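Local coordinates for EDD domain protein, DegV family (PDB 3JR7) that is of unknown function but belongs to the DegV family and probably binds lipids such as fatty acids, at residues 29-34 / 283-288; 40-45 / 145-150; 54-57 / 61-64; 262-267 / 276-281. All coordinates share one frame; numbering follows the deposited sequence.

Contact 1 of 4, residues 29-34 / 283-288; sequences CGEFTP and GISTVY
S285, in the first turn of helix 283-289, points its hydroxyl at the carboxylate of E31, and this is the tight, polar half of a buried contact. S285 OG donates to E31 OE2 at 2.8 Å, arriving on the syn side and only 16° out of the carboxylate plane. The glutamate gets there by a bend in its chain at chi2 (73°), which swings the carboxylate back to the helix start. Serine suits the other side because its short hydroxyl arm donates to E31 OE2 without pushing the loop off, while its OG also lies 3.2 Å from C29 O. E31 OE2 further accepts from the backbone N of S282, and E31 OE1 is hydrogen-bonded to S140 OG, so both oxygens are engaged. The other half is looser and apolar: C29 SG lies 3.9 Å from I284 CG2, and the end of I284 leads away from the loop, its side chain about 4 Å from a bound polyether. Were E31 an alanine, S285 OG and S282 N would probably lose the acceptor they share, and the serine hydroxyl would be freer to turn. With a carboxylate beside the helix start, the N-terminal end of the helix dipole is likely to stabilise its negative charge, while the bond to E31 fixes the rotation of S285, a pocket residue.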
loop_
_atom_site.group_PDB
_atom_site.type_symbol
_atom_site.label_atom_id
_atom_site.label_comp_id
_atom_site.label_asym_id
_atom_site.label_seq_id
_atom_site.Cartn_x
_atom_site.Cartn_y
_atom_site.Cartn_z
ATOM N N CYS A 29 4.623 -3.774 2.672
ATOM C CA CYS A 29 3.177 -3.635 2.469
ATOM C C CYS A 29 2.860 -3.376 1.003
ATOM O O CYS A 29 1.874 -3.902 0.462
ATOM C CB CYS A 29 2.594 -2.547 3.376
ATOM S SG CYS A 29 0.800 -2.508 3.289
ATOM N N GLY A 30 3.723 -2.622 0.342
ATOM C CA GLY A 30 3.504 -2.256 -1.032
ATOM C C GLY A 30 3.809 -3.399 -1.959
ATOM O O GLY A 30 4.983 -3.784 -2.057
ATOM N N GLU A 31 2.793 -3.908 -2.675
ATOM C CA GLU A 31 2.988 -5.086 -3.526
ATOM C C GLU A 31 3.836 -4.757 -4.746
ATOM O O GLU A 31 3.774 -3.660 -5.214
ATOM C CB GLU A 31 1.630 -5.659 -4.012
ATOM C CG GLU A 31 0.731 -6.281 -2.972
ATOM C CD GLU A 31 0.064 -5.292 -2.040
ATOM O OE1 GLU A 31 -0.036 -4.075 -2.385
ATOM O OE2 GLU A 31 -0.384 -5.752 -0.966
ATOM N N PHE A 32 4.637 -5.702 -5.252
ATOM C CA PHE A 32 5.293 -5.565 -6.578
ATOM C C PHE A 32 4.602 -6.434 -7.598
ATOM O O PHE A 32 4.309 -7.585 -7.307
ATOM C CB PHE A 32 6.770 -6.000 -6.573
ATOM C CG PHE A 32 7.699 -5.085 -5.798
ATOM C CD1 PHE A 32 7.277 -3.851 -5.298
ATOM C CD2 PHE A 32 9.006 -5.482 -5.568
ATOM C CE1 PHE A 32 8.152 -3.050 -4.575
ATOM C CE2 PHE A 32 9.869 -4.700 -4.887
ATOM C CZ PHE A 32 9.439 -3.462 -4.364
ATOM N N THR A 33 4.382 -5.906 -8.793
ATOM C CA THR A 33 3.945 -6.713 -9.911
ATOM C C THR A 33 5.118 -7.557 -10.418
ATOM O O THR A 33 6.266 -7.288 -10.075
ATOM C CB THR A 33 3.456 -5.853 -11.072
ATOM O OG1 THR A 33 4.509 -4.966 -11.494
ATOM C CG2 THR A 33 2.228 -5.073 -10.676
ATOM N N PRO A 34 4.831 -8.586 -11.247
ATOM C CA PRO A 34 5.917 -9.391 -11.845
ATOM C C PRO A 34 6.949 -8.520 -12.548
ATOM O O PRO A 34 8.153 -8.703 -12.399
ATOM C CB PRO A 34 5.185 -10.260 -12.883
ATOM C CG PRO A 34 3.784 -10.403 -12.352
ATOM C CD PRO A 34 3.490 -9.082 -11.626
ATOM N N GLY A 283 2.129 -9.678 2.576
ATOM C CA GLY A 283 1.951 -10.166 3.948
ATOM C C GLY A 283 1.247 -9.162 4.845
ATOM O O GLY A 283 0.255 -9.488 5.525
ATOM N N ILE A 284 1.759 -7.919 4.889
ATOM C CA ILE A 284 1.100 -6.920 5.756
ATOM C C ILE A 284 -0.329 -6.615 5.263
ATOM O O ILE A 284 -1.257 -6.526 6.061
ATOM C CB ILE A 284 1.936 -5.646 5.836
ATOM C CG1 ILE A 284 3.270 -5.962 6.539
ATOM C CG2 ILE A 284 1.176 -4.528 6.571
ATOM C CD1 ILE A 284 3.141 -6.352 8.021
ATOM N N SER A 285 -0.501 -6.505 3.956
ATOM C CA SER A 285 -1.811 -6.262 3.383
ATOM C C SER A 285 -2.794 -7.395 3.729
ATOM O O SER A 285 -3.947 -7.148 4.084
ATOM C CB SER A 285 -1.695 -6.052 1.869
ATOM O OG SER A 285 -1.027 -4.803 1.536
ATOM N N THR A 286 -2.321 -8.640 3.623
ATOM C CA THR A 286 -3.117 -9.797 4.024
ATOM C C THR A 286 -3.514 -9.741 5.488
ATOM O O THR A 286 -4.695 -9.937 5.821
ATOM C CB THR A 286 -2.359 -11.068 3.730
ATOM O OG1 THR A 286 -2.255 -11.199 2.297
ATOM C CG2 THR A 286 -3.030 -12.265 4.377
ATOM N N VAL A 287 -2.562 -9.422 6.366
ATOM C CA VAL A 287 -2.864 -9.365 7.785
ATOM C C VAL A 287 -3.998 -8.384 8.110
ATOM O O VAL A 287 -4.891 -8.692 8.908
ATOM C CB VAL A 287 -1.607 -9.013 8.596
ATOM C CG1 VAL A 287 -1.961 -8.658 10.040
ATOM C CG2 VAL A 287 -0.566 -10.195 8.548
ATOM N N TYR A 288 -3.971 -7.196 7.510
ATOM C CA TYR A 288 -4.979 -6.168 7.795
ATOM C C TYR A 288 -6.221 -6.248 6.899
ATOM O O TYR A 288 -7.316 -5.878 7.334
ATOM C CB TYR A 288 -4.327 -4.773 7.792
ATOM C CG TYR A 288 -3.435 -4.604 9.013
ATOM C CD1 TYR A 288 -3.991 -4.339 10.267
ATOM C CD2 TYR A 288 -2.087 -4.822 8.958
ATOM C CE1 TYR A 288 -3.226 -4.190 11.377
ATOM C CE2 TYR A 288 -1.266 -4.697 10.121
ATOM C CZ TYR A 288 -1.855 -4.389 11.316
ATOM O OH TYR A 288 -1.127 -4.282 12.492
#

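Contact 2 of 4, residues 40-45 / 145-150; sequences GGFEHV and LIALKV
F42, at the start of strand 42-51, sets the edge of its ring against the carbonyl O of A147 on helix 141-155. Along 145-150, L145 and I146 come first, facing helix 160-173 rather than the strand; the O of each accepts a backbone bond from the residue four places on, K149 N and V150 N, which keeps the turn regular. A147 then carries the contact. Its carbonyl O meets F42 CE1 at 3.5 Å, in the plane of the ring, where the slightly positive C-H rim suits an oxygen, and its CB lies 3.8 Å from the same F42 CE1. The ring reaches there because CG stands opposite the carbonyl carbon (chi1 -56°), sending it out from the strand. Alanine fits because its short methyl admits the ring edge to the helix backbone at A147 O. L148 follows at the margin, its backbone N 4.5 Å from F42 CE1. One turn on from I146, V150 packs on V24 of strand 22-27, which F42 and A147 also touch. A helix laid over neighbouring parallel strands, with F42, A147 and valines between, is the packing of a layered alpha/beta domain, here the N-terminal lobe of the DegV fold.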
loop_
_atom_site.group_PDB
_atom_site.type_symbol
_atom_site.label_atom_id
_atom_site.label_comp_id
_atom_site.label_asym_id
_atom_site.label_seq_id
_atom_site.Cartn_x
_atom_site.Cartn_y
_atom_site.Cartn_z
ATOM N N GLY A 40 14.348 -4.748 -11.293
ATOM C CA GLY A 40 15.619 -4.591 -10.553
ATOM C C GLY A 40 15.827 -3.247 -9.822
ATOM O O GLY A 40 16.540 -3.161 -8.821
ATOM N N GLY A 41 15.212 -2.185 -10.312
ATOM C CA GLY A 41 15.269 -0.927 -9.582
ATOM C C GLY A 41 14.367 -0.855 -8.336
ATOM O O GLY A 41 14.416 0.150 -7.640
ATOM N N PHE A 42 13.553 -1.873 -8.051
ATOM C CA PHE A 42 12.685 -1.862 -6.847
ATOM C C PHE A 42 13.171 -2.833 -5.803
ATOM O O PHE A 42 13.520 -3.970 -6.141
ATOM C CB PHE A 42 11.237 -2.218 -7.198
ATOM C CG PHE A 42 10.627 -1.319 -8.266
ATOM C CD1 PHE A 42 10.091 -0.085 -7.932
ATOM C CD2 PHE A 42 10.650 -1.697 -9.614
ATOM C CE1 PHE A 42 9.558 0.758 -8.939
ATOM C CE2 PHE A 42 10.140 -0.876 -10.607
ATOM C CZ PHE A 42 9.584 0.371 -10.264
ATOM N N GLU A 43 13.170 -2.415 -4.542
ATOM C CA GLU A 43 13.632 -3.251 -3.452
ATOM C C GLU A 43 12.689 -3.122 -2.284
ATOM O O GLU A 43 12.255 -2.007 -1.961
ATOM C CB GLU A 43 15.035 -2.812 -3.010
ATOM C CG GLU A 43 15.522 -3.503 -1.792
ATOM C CD GLU A 43 16.955 -3.130 -1.371
ATOM O OE1 GLU A 43 17.768 -2.798 -2.227
ATOM O OE2 GLU A 43 17.259 -3.233 -0.161
ATOM N N HIS A 44 12.373 -4.235 -1.637
ATOM C CA HIS A 44 11.511 -4.205 -0.458
ATOM C C HIS A 44 12.385 -4.110 0.789
ATOM O O HIS A 44 13.466 -4.673 0.831
ATOM C CB HIS A 44 10.654 -5.485 -0.287
ATOM C CG HIS A 44 9.413 -5.538 -1.127
ATOM N ND1 HIS A 44 8.469 -4.521 -1.134
ATOM C CD2 HIS A 44 8.902 -6.529 -1.897
ATOM C CE1 HIS A 44 7.457 -4.865 -1.909
ATOM N NE2 HIS A 44 7.703 -6.072 -2.403
ATOM N N VAL A 45 11.856 -3.441 1.804
ATOM C CA VAL A 45 12.303 -3.511 3.186
ATOM C C VAL A 45 11.166 -4.114 3.981
ATOM O O VAL A 45 10.035 -3.573 3.994
ATOM C CB VAL A 45 12.735 -2.117 3.720
ATOM C CG1 VAL A 45 13.006 -2.138 5.199
ATOM C CG2 VAL A 45 13.995 -1.682 2.980
ATOM N N LEU A 145 1.695 2.046 -6.657
ATOM C CA LEU A 145 1.459 3.060 -7.688
ATOM C C LEU A 145 2.435 4.247 -7.574
ATOM O O LEU A 145 2.912 4.757 -8.580
ATOM C CB LEU A 145 0.014 3.554 -7.665
ATOM C CG LEU A 145 -1.015 2.652 -8.330
ATOM C CD1 LEU A 145 -2.431 3.155 -8.016
ATOM C CD2 LEU A 145 -0.775 2.530 -9.818
ATOM N N ILE A 146 2.754 4.635 -6.354
ATOM C CA ILE A 146 3.767 5.680 -6.100
ATOM C C ILE A 146 5.167 5.251 -6.633
ATOM O O ILE A 146 5.800 6.015 -7.346
ATOM C CB ILE A 146 3.823 6.045 -4.594
ATOM C CG1 ILE A 146 2.484 6.696 -4.153
ATOM C CG2 ILE A 146 4.975 7.012 -4.283
ATOM C CD1 ILE A 146 2.296 6.719 -2.646
ATOM N N ALA A 147 5.574 4.009 -6.352
ATOM C CA ALA A 147 6.810 3.438 -6.870
ATOM C C ALA A 147 6.844 3.494 -8.406
ATOM O O ALA A 147 7.885 3.884 -8.991
ATOM C CB ALA A 147 7.012 1.979 -6.400
ATOM N N LEU A 148 5.729 3.112 -9.047
ATOM C CA LEU A 148 5.591 3.202 -10.523
ATOM C C LEU A 148 5.746 4.636 -11.040
ATOM O O LEU A 148 6.375 4.903 -12.082
ATOM C CB LEU A 148 4.256 2.591 -11.004
ATOM C CG LEU A 148 4.158 1.065 -10.937
ATOM C CD1 LEU A 148 2.799 0.515 -11.212
ATOM C CD2 LEU A 148 5.220 0.404 -11.925
ATOM N N LYS A 149 5.182 5.574 -10.303
ATOM C CA LYS A 149 5.299 6.971 -10.674
ATOM C C LYS A 149 6.750 7.481 -10.583
ATOM O O LYS A 149 7.193 8.228 -11.442
ATOM C CB LYS A 149 4.358 7.824 -9.786
ATOM C CG LYS A 149 4.250 9.314 -10.150
ATOM C CD LYS A 149 3.831 9.550 -11.631
ATOM C CE LYS A 149 2.377 9.362 -11.874
ATOM N NZ LYS A 149 1.914 9.767 -13.281
ATOM N N VAL A 150 7.477 7.081 -9.538
ATOM C CA VAL A 150 8.899 7.410 -9.440
ATOM C C VAL A 150 9.612 6.951 -10.709
ATOM O O VAL A 150 10.328 7.721 -11.354
ATOM C CB VAL A 150 9.579 6.781 -8.176
ATOM C CG1 VAL A 150 11.128 6.985 -8.268
ATOM C CG2 VAL A 150 8.960 7.332 -6.897
#

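Contact 3 of 4, residues 54-57 / 61-64; sequences TQWT and SLKQ
L62 presses one methyl onto the indole of W56, and the main interaction is a CH-pi contact: L62 CD1 lies 3.6 Å from the centroid of the W56 six-membered ring and only 17° off its normal. The methyl reaches both atoms of the ring fusion, with W56 CD2 and W56 CE2 each 3.5 Å from L62 CD1. With CG set opposite the leucine's own backbone N (chi1 -179°), L62 extends from its loop toward the strand. The second kind is plain apolar packing. T54 CG2, two residues back on the same strand, covers the opposite face of the indole 3.3 Å above its plane. Tryptophan suits the place because its broad, flat indole offers a face to each methyl; leucine's branched end lets CD1 lie over the face while CD2 borders the rim at W56 CE3. Along the backbone, T57 O lies 4.0 Å from L62 CB. Exchanging W56 for an alanine would probably open a gap between T54 and L62 and leave the leucine methyl without a face to rest on. E66, L67 and K70 of helix 64-73 also touch the W56 side chain. Thus a tryptophan on strand 54-57, paired antiparallel with 42-51 in a mixed sheet, is covered at the surface by a leucine from the short loop leading into helix 64-73.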
loop_
_atom_site.group_PDB
_atom_site.type_symbol
_atom_site.label_atom_id
_atom_site.label_comp_id
_atom_site.label_asym_id
_atom_site.label_seq_id
_atom_site.Cartn_x
_atom_site.Cartn_y
_atom_site.Cartn_z
ATOM N N THR A 54 4.704 -17.362 16.619
ATOM C CA THR A 54 5.340 -17.310 15.351
ATOM C C THR A 54 5.673 -15.829 15.098
ATOM O O THR A 54 4.898 -14.925 15.375
ATOM C CB THR A 54 4.432 -17.886 14.252
ATOM O OG1 THR A 54 4.034 -19.212 14.627
ATOM C CG2 THR A 54 5.162 -17.900 12.913
ATOM N N GLN A 55 6.876 -15.624 14.624
ATOM C CA GLN A 55 7.356 -14.327 14.276
ATOM C C GLN A 55 7.862 -14.561 12.907
ATOM O O GLN A 55 8.768 -15.396 12.744
ATOM C CB GLN A 55 8.553 -13.975 15.111
ATOM C CG GLN A 55 8.268 -13.321 16.369
ATOM C CD GLN A 55 9.565 -13.032 17.084
ATOM O OE1 GLN A 55 10.633 -12.936 16.443
ATOM N NE2 GLN A 55 9.503 -12.918 18.408
ATOM N N TRP A 56 7.308 -13.842 11.941
ATOM C CA TRP A 56 7.708 -13.964 10.560
ATOM C C TRP A 56 8.144 -12.606 9.980
ATOM O O TRP A 56 7.743 -11.565 10.467
ATOM C CB TRP A 56 6.511 -14.400 9.732
ATOM C CG TRP A 56 6.189 -15.860 9.703
ATOM C CD1 TRP A 56 7.066 -16.905 9.558
ATOM C CD2 TRP A 56 4.882 -16.430 9.700
ATOM N NE1 TRP A 56 6.370 -18.105 9.495
ATOM C CE2 TRP A 56 5.030 -17.833 9.589
ATOM C CE3 TRP A 56 3.602 -15.895 9.792
ATOM C CZ2 TRP A 56 3.939 -18.694 9.561
ATOM C CZ3 TRP A 56 2.525 -16.747 9.764
ATOM C CH2 TRP A 56 2.694 -18.133 9.653
ATOM N N THR A 57 8.906 -12.661 8.904
ATOM C CA THR A 57 9.277 -11.511 8.130
ATOM C C THR A 57 8.368 -11.514 6.912
ATOM O O THR A 57 8.139 -12.574 6.283
ATOM C CB THR A 57 10.789 -11.551 7.778
ATOM O OG1 THR A 57 11.524 -11.549 9.007
ATOM C CG2 THR A 57 11.225 -10.349 6.953
ATOM N N SER A 61 9.312 -15.321 0.936
ATOM C CA SER A 61 9.333 -16.678 1.439
ATOM C C SER A 61 8.050 -17.022 2.200
ATOM O O SER A 61 7.791 -18.200 2.484
ATOM C CB SER A 61 10.568 -16.870 2.325
ATOM O OG SER A 61 10.336 -16.395 3.646
ATOM N N LEU A 62 7.250 -16.027 2.570
ATOM C CA LEU A 62 6.039 -16.307 3.348
ATOM C C LEU A 62 4.839 -16.428 2.410
ATOM O O LEU A 62 4.419 -15.461 1.799
ATOM C CB LEU A 62 5.779 -15.252 4.407
ATOM C CG LEU A 62 4.547 -15.435 5.312
ATOM C CD1 LEU A 62 4.630 -16.679 6.266
ATOM C CD2 LEU A 62 4.346 -14.176 6.101
ATOM N N LYS A 63 4.311 -17.633 2.277
ATOM C CA LYS A 63 3.174 -17.857 1.360
ATOM C C LYS A 63 1.896 -17.401 1.986
ATOM O O LYS A 63 1.658 -17.660 3.154
ATOM C CB LYS A 63 3.059 -19.339 0.994
ATOM C CG LYS A 63 4.244 -19.833 0.180
ATOM C CD LYS A 63 4.225 -19.232 -1.223
ATOM C CE LYS A 63 5.568 -19.392 -1.940
ATOM N NZ LYS A 63 6.597 -18.433 -1.376
ATOM N N GLN A 64 1.060 -16.751 1.174
ATOM C CA GLN A 64 -0.215 -16.201 1.646
ATOM C C GLN A 64 -1.052 -17.290 2.330
ATOM O O GLN A 64 -1.660 -17.068 3.356
ATOM C CB GLN A 64 -0.994 -15.571 0.463
ATOM C CG GLN A 64 -2.225 -14.789 0.896
ATOM C CD GLN A 64 -2.990 -14.282 -0.281
ATOM O OE1 GLN A 64 -2.761 -13.158 -0.779
ATOM N NE2 GLN A 64 -3.867 -15.115 -0.776
#

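Contact 4 of 4, residues 262-267 / 276-281; sequences EVQRLL and SFIVDT
Q264 reaches S276 because its chain runs out straight: CG stands opposite the backbone N (chi1 -175°) and the chain beyond CG stays extended, carrying the amide from helix 257-270 to strand 275-280. S276 answers with OG held between its own backbone N and carbonyl carbon (chi1 69°), which turns the hydroxyl to the helix. Q264 NE2 donates to S276 OG at 2.9 Å, but the bond is bent, with an N-H...O angle of 143°, and the oxygen sits somewhat off the amide plane. The other end of the amide faces I278, whose CD1 comes within 3.7 Å of Q264 OE1. Glutamine suits the place since its length bridges the segments 262-267 and 276-280, whose axes come no closer than 10.0 Å, while serine is short enough to stay near the strand and still accept. F277 points the other way, onto helix 141-155. One turn of helix holds a salt bridge of its own: R265 grips E262 side-on, with R265 NE 2.9 Å from E262 OE1 and R265 NH2 2.7 Å from E262 OE2. These elements belong to the beta-alpha-beta unit 248-253, 257-270 and 275-280, whose last strand is outermost in its sheet within the chain. A single bent bond, with the I278 methyl beside the amide oxygen, implies a modest polar tie between the helix and this partly exposed edge strand.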
loop_
_atom_site.group_PDB
_atom_site.type_symbol
_atom_site.label_atom_id
_atom_site.label_comp_id
_atom_site.label_asym_id
_atom_site.label_seq_id
_atom_site.Cartn_x
_atom_site.Cartn_y
_atom_site.Cartn_z
ATOM N N GLU A 262 -14.368 -8.433 -10.891
ATOM C CA GLU A 262 -15.686 -7.795 -10.914
ATOM C C GLU A 262 -15.571 -6.304 -10.572
ATOM O O GLU A 262 -16.186 -5.458 -11.208
ATOM C CB GLU A 262 -16.641 -8.506 -9.949
ATOM C CG GLU A 262 -18.005 -7.858 -9.785
ATOM C CD GLU A 262 -18.806 -7.807 -11.114
ATOM O OE1 GLU A 262 -18.368 -8.399 -12.138
ATOM O OE2 GLU A 262 -19.870 -7.151 -11.131
ATOM N N VAL A 263 -14.733 -5.973 -9.590
ATOM C CA VAL A 263 -14.475 -4.571 -9.266
ATOM C C VAL A 263 -13.880 -3.856 -10.451
ATOM O O VAL A 263 -14.302 -2.756 -10.773
ATOM C CB VAL A 263 -13.586 -4.443 -7.994
ATOM C CG1 VAL A 263 -13.101 -3.015 -7.787
ATOM C CG2 VAL A 263 -14.383 -4.963 -6.816
ATOM N N GLN A 264 -12.942 -4.506 -11.139
ATOM C CA GLN A 264 -12.302 -3.901 -12.267
ATOM C C GLN A 264 -13.373 -3.576 -13.338
ATOM O O GLN A 264 -13.379 -2.466 -13.947
ATOM C CB GLN A 264 -11.195 -4.826 -12.772
ATOM C CG GLN A 264 -10.314 -4.295 -13.895
ATOM C CD GLN A 264 -9.313 -5.309 -14.325
ATOM O OE1 GLN A 264 -9.676 -6.467 -14.571
ATOM N NE2 GLN A 264 -8.018 -4.923 -14.345
ATOM N N ARG A 265 -14.300 -4.523 -13.521
ATOM C CA ARG A 265 -15.362 -4.395 -14.517
ATOM C C ARG A 265 -16.300 -3.243 -14.165
ATOM O O ARG A 265 -16.605 -2.403 -15.017
ATOM C CB ARG A 265 -16.137 -5.733 -14.626
ATOM C CG ARG A 265 -17.253 -5.732 -15.669
ATOM C CD ARG A 265 -18.084 -7.018 -15.689
ATOM N NE ARG A 265 -19.046 -6.994 -14.583
ATOM C CZ ARG A 265 -20.122 -6.215 -14.544
ATOM N NH1 ARG A 265 -20.412 -5.422 -15.562
ATOM N NH2 ARG A 265 -20.928 -6.241 -13.483
ATOM N N LEU A 266 -16.729 -3.168 -12.902
ATOM C CA LEU A 266 -17.576 -2.067 -12.452
ATOM C C LEU A 266 -16.905 -0.713 -12.639
ATOM O O LEU A 266 -17.546 0.251 -12.984
ATOM C CB LEU A 266 -17.947 -2.211 -10.957
ATOM C CG LEU A 266 -18.830 -3.409 -10.577
ATOM C CD1 LEU A 266 -18.808 -3.644 -9.035
ATOM C CD2 LEU A 266 -20.230 -3.163 -11.082
ATOM N N LEU A 267 -15.620 -0.628 -12.346
ATOM C CA LEU A 267 -14.908 0.644 -12.461
ATOM C C LEU A 267 -14.818 1.072 -13.903
ATOM O O LEU A 267 -14.973 2.237 -14.213
ATOM C CB LEU A 267 -13.507 0.546 -11.837
ATOM C CG LEU A 267 -13.559 0.413 -10.324
ATOM C CD1 LEU A 267 -12.245 -0.160 -9.762
ATOM C CD2 LEU A 267 -13.946 1.743 -9.597
ATOM N N SER A 276 -4.947 -0.630 -15.950
ATOM C CA SER A 276 -5.132 -1.124 -14.597
ATOM C C SER A 276 -4.476 -2.482 -14.399
ATOM O O SER A 276 -4.183 -3.210 -15.357
ATOM C CB SER A 276 -6.626 -1.195 -14.245
ATOM O OG SER A 276 -7.270 -2.224 -14.997
ATOM N N PHE A 277 -4.264 -2.827 -13.141
ATOM C CA PHE A 277 -3.793 -4.110 -12.843
ATOM C C PHE A 277 -4.289 -4.581 -11.512
ATOM O O PHE A 277 -4.709 -3.775 -10.669
ATOM C CB PHE A 277 -2.266 -4.112 -12.886
ATOM C CG PHE A 277 -1.625 -3.262 -11.840
ATOM C CD1 PHE A 277 -1.367 -3.774 -10.574
ATOM C CD2 PHE A 277 -1.254 -1.960 -12.128
ATOM C CE1 PHE A 277 -0.765 -2.992 -9.599
ATOM C CE2 PHE A 277 -0.600 -1.164 -11.134
ATOM C CZ PHE A 277 -0.386 -1.688 -9.887
ATOM N N ILE A 278 -4.209 -5.908 -11.330
ATOM C CA ILE A 278 -4.642 -6.601 -10.128
ATOM C C ILE A 278 -3.478 -7.365 -9.530
ATOM O O ILE A 278 -2.706 -8.002 -10.274
ATOM C CB ILE A 278 -5.785 -7.614 -10.467
ATOM C CG1 ILE A 278 -7.044 -6.884 -10.977
ATOM C CG2 ILE A 278 -6.121 -8.449 -9.283
ATOM C CD1 ILE A 278 -8.165 -7.839 -11.484
ATOM N N VAL A 279 -3.334 -7.321 -8.217
ATOM C CA VAL A 279 -2.287 -8.069 -7.503
ATOM C C VAL A 279 -2.821 -8.740 -6.272
ATOM O O VAL A 279 -3.822 -8.292 -5.689
ATOM C CB VAL A 279 -1.117 -7.190 -7.012
ATOM C CG1 VAL A 279 -0.323 -6.785 -8.135
ATOM C CG2 VAL A 279 -1.631 -5.968 -6.152
ATOM N N ASP A 280 -2.120 -9.796 -5.864
ATOM C CA ASP A 280 -2.358 -10.459 -4.602
ATOM C C ASP A 280 -1.789 -9.613 -3.506
ATOM O O ASP A 280 -0.715 -9.031 -3.661
ATOM C CB ASP A 280 -1.702 -11.838 -4.547
ATOM C CG ASP A 280 -2.341 -12.810 -5.531
ATOM O OD1 ASP A 280 -3.448 -13.259 -5.249
ATOM O OD2 ASP A 280 -1.770 -13.028 -6.606
ATOM N N THR A 281 -2.495 -9.563 -2.397
ATOM C CA THR A 281 -2.030 -8.778 -1.257
ATOM C C THR A 281 -0.690 -9.300 -0.666
ATOM O O THR A 281 -0.444 -10.510 -0.570
ATOM C CB THR A 281 -3.050 -8.755 -0.140
ATOM O OG1 THR A 281 -3.551 -10.073 0.078
ATOM C CG2 THR A 281 -4.208 -7.814 -0.450
#

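In the fold
Contact 1 stands at the middle and meets the other three. Its S285 and Y288 belong to the pocket holding the polyether, a probable crystallisation additive that may mark the site for a lipid. F32 CZ reaches F42 CB of contact 2 at 3.6 Å, and T286 OG1 lies 2.8 Å from T281 OG1 of contact 4, a probable hydrogen bond where strand 275-280 leads into helix 283-289. Contacts 2 and 4 meet where L148 CD1 is 3.8 Å from F277 CE2. Contacts 3 and 4, with centres about 25 Å apart, are still joined by a weak hydrogen bond between T281 OG1 and Q64 OE1. Contacts 2 and 3 do not touch, but both reach one sheet through its neighbouring strands 42-51 and 54-57.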